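Local coordinates for choline binding protein PCPA (Streptococcus pneumoniae, PDB 4CP6) that is a pneumococcal surface antigen of the choline-binding protein family, built on leucine-rich repeats and probably attached to choline of the cell wall, at residues T394-K399 with I412-K416; G336-K341 with S358-S363; T13-S17 with V28-E32. One frame throughout, in Å; residues are numbered along the deposited sequence.

How the interactions relate
The three contacts are strung along the elongated chain in the order interaction 3, interaction 2, interaction 1, and none touches another. Interactions 1 and 2 lie on the same side of the chain's centre, their centres about 24 Å apart, whereas the centre of interaction 3 is about 62 Å from that of interaction 2. Both end contacts are at the surface: 394-399 with 412-416 joins a helix to the last strand, largely through a lysine and a valine, and 13-17 with 28-32 rests on two main-chain bonds and valine methyls. Interaction 2, partly buried, joins loops of the leucine-rich repeat region through main-chain bonds and a serine hydroxyl. A water bridges the backbones in both interactions 1 and 2.

Interaction 1 (T394-K399 with I412-K416); sequences TSEHIK and IIVEK
The chain enters helix 396-405 beside strand 412-414, with the CA atoms of Thr394 and Glu415 5.4 Å apart at one end and those of Lys399 and Ile412 6.4 Å apart at the other. At the Ile412 end Lys399 reaches across to the strand. Its CG is anti to the backbone N (chi1 173°) and the chain is extended beyond it. Lys399 CG lies 3.7 Å from Ile412 CG2, and Lys399 NZ donates to Ile412 O over 2.9 Å, tilted 23° from the carbonyl plane. Val414 turns its methyls to different partners. CG1 rests against the backbone of Ser395, 3.7 Å from its C, while CG2 meets Lys399 CD and the carboxylate of Glu396, whose chain bends at chi2 and crosses the valine at about a right angle. A water donates to Thr394 O and Glu415 O, bridging the backbones at the end where the CA atoms come closest. Ser395 is the N-cap: its OG accepts from Ile398 N at 3.0 Å, fixing the first turn. Ile412 and Val414 touch Val393 of the adjacent parallel strand. The arrangement is that of a beta-alpha-beta unit, strand 390-393, helix 396-405 and strand 412-414, at the end of the parallel sheet.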
loop_
_atom_site.group_PDB
_atom_site.type_symbol
_atom_site.label_atom_id
_atom_site.label_comp_id
_atom_site.label_asym_id
_atom_site.label_seq_id
_atom_site.Cartn_x
_atom_site.Cartn_y
_atom_site.Cartn_z
ATOM N N THR A 394 34.314 -21.881 0.676
ATOM C CA THR A 394 35.409 -22.156 -0.257
ATOM C C THR A 394 36.767 -22.200 0.393
ATOM O O THR A 394 37.704 -22.677 -0.248
ATOM C CB THR A 394 35.410 -21.111 -1.400
ATOM O OG1 THR A 394 35.676 -19.832 -0.836
ATOM C CG2 THR A 394 34.112 -21.115 -2.199
ATOM N N SER A 395 36.929 -21.666 1.619
ATOM C CA SER A 395 38.257 -21.657 2.242
ATOM C C SER A 395 38.209 -21.788 3.743
ATOM O O SER A 395 37.194 -21.469 4.367
ATOM C CB SER A 395 38.977 -20.357 1.908
ATOM O OG SER A 395 38.406 -19.239 2.580
ATOM N N GLU A 396 39.348 -22.154 4.340
ATOM C CA GLU A 396 39.494 -22.201 5.787
ATOM C C GLU A 396 39.344 -20.791 6.374
ATOM O O GLU A 396 38.777 -20.674 7.457
ATOM C CB GLU A 396 40.853 -22.821 6.182
ATOM C CG GLU A 396 40.895 -24.337 6.014
ATOM C CD GLU A 396 39.945 -25.175 6.856
ATOM O OE1 GLU A 396 39.584 -24.751 7.976
ATOM O OE2 GLU A 396 39.602 -26.293 6.411
ATOM N N HIS A 397 39.793 -19.713 5.666
ATOM C CA HIS A 397 39.642 -18.341 6.170
ATOM C C HIS A 397 38.157 -17.990 6.301
ATOM O O HIS A 397 37.747 -17.462 7.336
ATOM C CB HIS A 397 40.354 -17.296 5.304
ATOM C CG HIS A 397 40.116 -15.887 5.764
ATOM N ND1 HIS A 397 40.481 -15.474 7.037
ATOM C CD2 HIS A 397 39.485 -14.863 5.138
ATOM C CE1 HIS A 397 40.115 -14.204 7.125
ATOM N NE2 HIS A 397 39.518 -13.790 6.003
ATOM N N ILE A 398 37.345 -18.309 5.281
ATOM C CA ILE A 398 35.910 -18.003 5.394
ATOM C C ILE A 398 35.263 -18.810 6.547
ATOM O O ILE A 398 34.460 -18.257 7.297
ATOM C CB ILE A 398 35.234 -18.145 4.037
ATOM C CG1 ILE A 398 35.726 -16.978 3.156
ATOM C CG2 ILE A 398 33.681 -18.126 4.173
ATOM C CD1 ILE A 398 35.421 -17.109 1.641
ATOM N N LYS A 399 35.698 -20.074 6.771
ATOM C CA LYS A 399 35.232 -20.852 7.914
ATOM C C LYS A 399 35.627 -20.118 9.209
ATOM O O LYS A 399 34.816 -20.041 10.133
ATOM C CB LYS A 399 35.840 -22.284 7.858
ATOM C CG LYS A 399 35.558 -23.121 9.097
ATOM C CD LYS A 399 35.821 -24.600 8.840
ATOM C CE LYS A 399 35.526 -25.445 10.056
ATOM N NZ LYS A 399 35.470 -26.879 9.668
ATOM N N ILE A 412 30.497 -26.459 9.494
ATOM C CA ILE A 412 31.028 -25.714 8.356
ATOM C C ILE A 412 31.967 -26.638 7.593
ATOM O O ILE A 412 32.966 -27.134 8.158
ATOM C CB ILE A 412 31.750 -24.422 8.762
ATOM C CG1 ILE A 412 30.834 -23.515 9.636
ATOM C CG2 ILE A 412 32.238 -23.685 7.505
ATOM C CD1 ILE A 412 31.569 -22.438 10.333
ATOM N N ILE A 413 31.633 -26.864 6.320
ATOM C CA ILE A 413 32.397 -27.728 5.406
ATOM C C ILE A 413 33.158 -26.874 4.406
ATOM O O ILE A 413 32.554 -26.048 3.694
ATOM C CB ILE A 413 31.445 -28.746 4.732
ATOM C CG1 ILE A 413 30.752 -29.615 5.821
ATOM C CG2 ILE A 413 32.220 -29.623 3.718
ATOM C CD1 ILE A 413 29.515 -30.409 5.359
ATOM N N VAL A 414 34.480 -27.042 4.339
ATOM C CA VAL A 414 35.324 -26.329 3.379
ATOM C C VAL A 414 35.428 -27.232 2.138
ATOM O O VAL A 414 35.935 -28.357 2.224
ATOM C CB VAL A 414 36.725 -25.976 3.949
ATOM C CG1 VAL A 414 37.598 -25.307 2.896
ATOM C CG2 VAL A 414 36.598 -25.091 5.189
ATOM N N GLU A 415 34.955 -26.751 0.994
ATOM C CA GLU A 415 35.001 -27.528 -0.251
ATOM C C GLU A 415 36.460 -27.769 -0.699
ATOM O O GLU A 415 37.337 -26.946 -0.436
ATOM C CB GLU A 415 34.233 -26.754 -1.343
ATOM C CG GLU A 415 34.024 -27.474 -2.674
ATOM C CD GLU A 415 33.012 -26.866 -3.633
ATOM O OE1 GLU A 415 32.831 -25.625 -3.618
ATOM O OE2 GLU A 415 32.416 -27.638 -4.422
ATOM N N LYS A 416 36.705 -28.898 -1.368
ATOM C CA LYS A 416 38.008 -29.223 -1.952
ATOM C C LYS A 416 38.299 -28.191 -3.065
ATOM O O LYS A 416 37.361 -27.755 -3.743
ATOM C CB LYS A 416 37.978 -30.629 -2.557
ATOM C CG LYS A 416 37.940 -31.741 -1.527
ATOM C CD LYS A 416 38.011 -33.098 -2.226
ATOM C CE LYS A 416 38.227 -34.228 -1.252
ATOM N NZ LYS A 416 37.040 -34.442 -0.367
HETATM O O HOH W 1 37.446 -24.361 -2.307
#

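Interaction 2 (G336-K341 with S358-S363); sequences GLPKLK and SGVLDS
Gly336 and Leu337 meet Ser358 and Val360 through two main-chain hydrogen bonds. Gly336 N donates to Ser358 O at 3.3 Å, and Leu337 N reaches Val360 O at 2.9 Å, almost in line with the carbonyl although the N-H itself is bent (137° at the hydrogen). A CA-H...O contact from Gly336 CA to the same Val360 O adds to them. A second polar group gathers round Ser363. Its OG, beside its own backbone N at chi1 -53°, donates to Pro338 O over 2.7 Å, in the carbonyl plane and on a lone pair. One water bridges the two loops, donating to Leu337 O and Leu340 O and accepting from Ser363 N at 2.9 Å. Leu337 O also accepts from Leu340 N within the type I turn 337-340, so the water joins both ends of that turn to Ser363 of the next loop. Further along, Lys341 CA points its hydrogen at Ser363 O, nearly straight at 170°.

Apolar contacts are fewer. Pro338 CB meets Val360 CG1 at 3.8 Å on the outer side, while the buried Leu361 brings CD2 against both the CB and the carbonyl oxygen of Leu337, 4.0 Å from CB. The backbone of Lys341 bonds to those of Lys318 and Lys365, and Lys339 forms a salt bridge with Glu316. The chemistry therefore implies that these successive loops of the BspA-type leucine-rich repeat region are joined largely by polar main-chain groups, one serine hydroxyl and a shared water, while the buried Leu337, Leu340 and Leu361 meet on the apolar side.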
loop_
_atom_site.group_PDB
_atom_site.type_symbol
_atom_site.label_atom_id
_atom_site.label_comp_id
_atom_site.label_asym_id
_atom_site.label_seq_id
_atom_site.Cartn_x
_atom_site.Cartn_y
_atom_site.Cartn_z
ATOM N N GLY A 336 11.590 -15.416 8.073
ATOM C CA GLY A 336 10.354 -16.200 8.173
ATOM C C GLY A 336 10.044 -16.975 6.913
ATOM O O GLY A 336 9.082 -16.661 6.180
ATOM N N LEU A 337 10.893 -17.964 6.639
ATOM C CA LEU A 337 10.854 -18.808 5.426
ATOM C C LEU A 337 10.865 -20.267 5.887
ATOM O O LEU A 337 11.901 -20.924 5.868
ATOM C CB LEU A 337 12.059 -18.476 4.534
ATOM C CG LEU A 337 12.211 -16.954 4.194
ATOM C CD1 LEU A 337 13.513 -16.635 3.566
ATOM C CD2 LEU A 337 11.034 -16.436 3.360
ATOM N N PRO A 338 9.686 -20.721 6.399
ATOM C CA PRO A 338 9.662 -22.015 7.101
ATOM C C PRO A 338 9.889 -23.271 6.280
ATOM O O PRO A 338 10.128 -24.338 6.887
ATOM C CB PRO A 338 8.299 -22.041 7.755
ATOM C CG PRO A 338 7.428 -21.110 6.916
ATOM C CD PRO A 338 8.392 -20.010 6.516
ATOM N N LYS A 339 9.817 -23.179 4.934
ATOM C CA LYS A 339 10.049 -24.328 4.072
ATOM C C LYS A 339 11.312 -24.165 3.254
ATOM O O LYS A 339 11.620 -25.006 2.406
ATOM C CB LYS A 339 8.832 -24.604 3.179
ATOM C CG LYS A 339 7.656 -25.180 3.979
ATOM C CD LYS A 339 6.588 -25.737 3.071
ATOM C CE LYS A 339 5.599 -26.618 3.798
ATOM N NZ LYS A 339 4.592 -27.193 2.844
ATOM N N LEU A 340 12.097 -23.085 3.538
ATOM C CA LEU A 340 13.347 -22.862 2.832
ATOM C C LEU A 340 14.335 -23.958 3.217
ATOM O O LEU A 340 14.693 -24.048 4.399
ATOM C CB LEU A 340 13.925 -21.477 3.196
ATOM C CG LEU A 340 15.119 -21.023 2.370
ATOM C CD1 LEU A 340 14.686 -20.569 0.988
ATOM C CD2 LEU A 340 15.865 -19.864 3.038
ATOM N N LYS A 341 14.761 -24.789 2.265
ATOM C CA LYS A 341 15.693 -25.876 2.532
ATOM C C LYS A 341 17.135 -25.484 2.280
ATOM O O LYS A 341 18.060 -25.990 2.930
ATOM C CB LYS A 341 15.319 -27.073 1.623
ATOM C CG LYS A 341 13.971 -27.697 1.943
ATOM C CD LYS A 341 13.663 -28.907 1.039
ATOM C CE LYS A 341 13.084 -28.504 -0.302
ATOM N NZ LYS A 341 12.351 -29.624 -0.954
ATOM N N SER A 358 17.093 -14.489 9.264
ATOM C CA SER A 358 16.567 -14.635 10.617
ATOM C C SER A 358 15.138 -15.150 10.558
ATOM O O SER A 358 14.566 -15.373 9.480
ATOM C CB SER A 358 16.596 -13.287 11.360
ATOM O OG SER A 358 15.768 -12.335 10.701
ATOM N N GLY A 359 14.542 -15.312 11.741
ATOM C CA GLY A 359 13.156 -15.740 11.863
ATOM C C GLY A 359 12.952 -17.231 11.729
ATOM O O GLY A 359 13.883 -18.014 11.894
ATOM N N VAL A 360 11.712 -17.638 11.451
ATOM C CA VAL A 360 11.397 -19.067 11.364
ATOM C C VAL A 360 12.085 -19.668 10.147
ATOM O O VAL A 360 11.823 -19.255 9.011
ATOM C CB VAL A 360 9.864 -19.325 11.394
ATOM C CG1 VAL A 360 9.559 -20.797 11.144
ATOM C CG2 VAL A 360 9.271 -18.888 12.736
ATOM N N LEU A 361 12.948 -20.658 10.379
ATOM C CA LEU A 361 13.730 -21.314 9.339
ATOM C C LEU A 361 13.795 -22.818 9.640
ATOM O O LEU A 361 14.851 -23.437 9.531
ATOM C CB LEU A 361 15.163 -20.694 9.284
ATOM C CG LEU A 361 15.227 -19.224 8.857
ATOM C CD1 LEU A 361 16.569 -18.624 9.190
ATOM C CD2 LEU A 361 14.896 -19.066 7.355
ATOM N N ASP A 362 12.629 -23.396 9.921
ATOM C CA ASP A 362 12.511 -24.795 10.341
ATOM C C ASP A 362 13.084 -25.833 9.406
ATOM O O ASP A 362 13.536 -26.894 9.864
ATOM C CB ASP A 362 11.043 -25.134 10.609
ATOM C CG ASP A 362 10.455 -24.482 11.847
ATOM O OD1 ASP A 362 11.229 -23.929 12.657
ATOM O OD2 ASP A 362 9.221 -24.536 12.013
ATOM N N SER A 363 13.059 -25.568 8.102
ATOM C CA SER A 363 13.494 -26.539 7.105
ATOM C C SER A 363 14.902 -26.292 6.578
ATOM O O SER A 363 15.382 -27.038 5.723
ATOM C CB SER A 363 12.510 -26.561 5.937
ATOM O OG SER A 363 11.169 -26.762 6.341
HETATM O O HOH W 2 13.395 -23.076 6.622
#

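Interaction 3 (T13-S17 with V28-E32); sequences TKVGS and VLTVE
Val28 directs its side chain at the type II beta turn formed by Lys14 to Ser17, which leads into the antiparallel pair of strands 18-21 and 24-32. The valine sets its branches against the carbonyl oxygens of Thr13, Lys14 and Ser17: CB is 3.4 Å from Lys14 O, CG1 has both Lys14 O and Thr13 O on one side of it, the latter at 3.9 Å, and CG2 approaches Ser17 O at 3.6 Å. The side chain leaves the strand toward the turn, and chi1 of 179° (CG1 anti to the backbone N) then gives each methyl its partners. Val15, second residue of the turn, lays its methyls beside the next residues of the strand, CG1 3.7 Å from Leu29 O and CG2 4.4 Å from Val31 CG1. Val31 CG1 also faces Thr13 O, a carbonyl oxygen buried by the contact with no partner in the model. Backbone bonds fix this arrangement: Gly16 N donates to Val28 O and Val28 N to Ser17 O, each at 2.9 Å. Leu29 and Thr30 both face Thr37 in a classic beta bulge, and Thr30 OG1 bonds to the hydroxyl of Thr37. Lys14 O is gripped twice by Ser17, from one face of its plane: by N, and by OG at 2.9 Å, 36° out of that plane.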
loop_
_atom_site.group_PDB
_atom_site.type_symbol
_atom_site.label_atom_id
_atom_site.label_comp_id
_atom_site.label_asym_id
_atom_site.label_seq_id
_atom_site.Cartn_x
_atom_site.Cartn_y
_atom_site.Cartn_z
ATOM N N THR A 13 -19.160 37.132 11.943
ATOM C CA THR A 13 -19.286 36.802 10.523
ATOM C C THR A 13 -17.938 36.835 9.759
ATOM O O THR A 13 -17.901 36.419 8.598
ATOM C CB THR A 13 -20.360 37.687 9.857
ATOM O OG1 THR A 13 -20.674 37.138 8.581
ATOM C CG2 THR A 13 -19.933 39.160 9.710
ATOM N N LYS A 14 -16.844 37.298 10.403
ATOM C CA LYS A 14 -15.521 37.404 9.765
ATOM C C LYS A 14 -14.841 36.039 9.512
ATOM O O LYS A 14 -15.330 35.004 9.966
ATOM C CB LYS A 14 -14.594 38.358 10.551
ATOM C CG LYS A 14 -14.223 37.897 11.959
ATOM C CD LYS A 14 -13.685 39.068 12.794
ATOM C CE LYS A 14 -12.550 38.680 13.717
ATOM N NZ LYS A 14 -13.001 37.833 14.853
ATOM N N VAL A 15 -13.707 36.049 8.783
ATOM C CA VAL A 15 -12.976 34.819 8.472
ATOM C C VAL A 15 -12.600 34.101 9.769
ATOM O O VAL A 15 -12.029 34.712 10.678
ATOM C CB VAL A 15 -11.750 35.105 7.565
ATOM C CG1 VAL A 15 -10.866 33.867 7.410
ATOM C CG2 VAL A 15 -12.193 35.619 6.199
ATOM N N GLY A 16 -12.947 32.819 9.858
ATOM C CA GLY A 16 -12.629 32.015 11.031
ATOM C C GLY A 16 -13.733 31.914 12.061
ATOM O O GLY A 16 -13.656 31.084 12.982
ATOM N N SER A 17 -14.793 32.732 11.880
ATOM C CA SER A 17 -15.971 32.723 12.750
ATOM C C SER A 17 -16.735 31.411 12.619
ATOM O O SER A 17 -16.803 30.831 11.522
ATOM C CB SER A 17 -16.929 33.853 12.376
ATOM O OG SER A 17 -16.350 35.117 12.644
ATOM N N VAL A 28 -16.295 30.092 8.731
ATOM C CA VAL A 28 -16.138 30.988 7.600
ATOM C C VAL A 28 -14.733 30.885 7.038
ATOM O O VAL A 28 -13.743 31.042 7.773
ATOM C CB VAL A 28 -16.502 32.452 7.984
ATOM C CG1 VAL A 28 -16.311 33.387 6.793
ATOM C CG2 VAL A 28 -17.945 32.535 8.516
ATOM N N LEU A 29 -14.679 30.612 5.740
ATOM C CA LEU A 29 -13.425 30.505 4.992
ATOM C C LEU A 29 -13.103 31.809 4.282
ATOM O O LEU A 29 -11.945 32.248 4.287
ATOM C CB LEU A 29 -13.486 29.337 3.998
ATOM C CG LEU A 29 -13.703 27.950 4.557
ATOM C CD1 LEU A 29 -13.872 26.974 3.423
ATOM C CD2 LEU A 29 -12.540 27.509 5.454
ATOM N N THR A 30 -14.114 32.402 3.635
ATOM C CA THR A 30 -13.995 33.695 2.943
ATOM C C THR A 30 -15.293 34.486 3.139
ATOM O O THR A 30 -16.370 33.905 3.370
ATOM C CB THR A 30 -13.794 33.538 1.424
ATOM O OG1 THR A 30 -14.981 32.980 0.861
ATOM C CG2 THR A 30 -12.546 32.702 1.046
ATOM N N VAL A 31 -15.191 35.820 3.022
ATOM C CA VAL A 31 -16.348 36.715 3.105
ATOM C C VAL A 31 -15.983 38.031 2.443
ATOM O O VAL A 31 -14.895 38.562 2.688
ATOM C CB VAL A 31 -16.924 36.898 4.545
ATOM C CG1 VAL A 31 -15.975 37.680 5.458
ATOM C CG2 VAL A 31 -18.316 37.551 4.513
ATOM N N GLU A 32 -16.867 38.524 1.583
ATOM C CA GLU A 32 -16.712 39.801 0.903
ATOM C C GLU A 32 -18.124 40.326 0.705
ATOM O O GLU A 32 -18.918 39.722 -0.027
ATOM C CB GLU A 32 -15.980 39.662 -0.442
ATOM C CG GLU A 32 -15.469 41.002 -0.962
ATOM C CD GLU A 32 -14.862 41.038 -2.354
ATOM O OE1 GLU A 32 -14.392 39.983 -2.842
ATOM O OE2 GLU A 32 -14.825 42.142 -2.943
#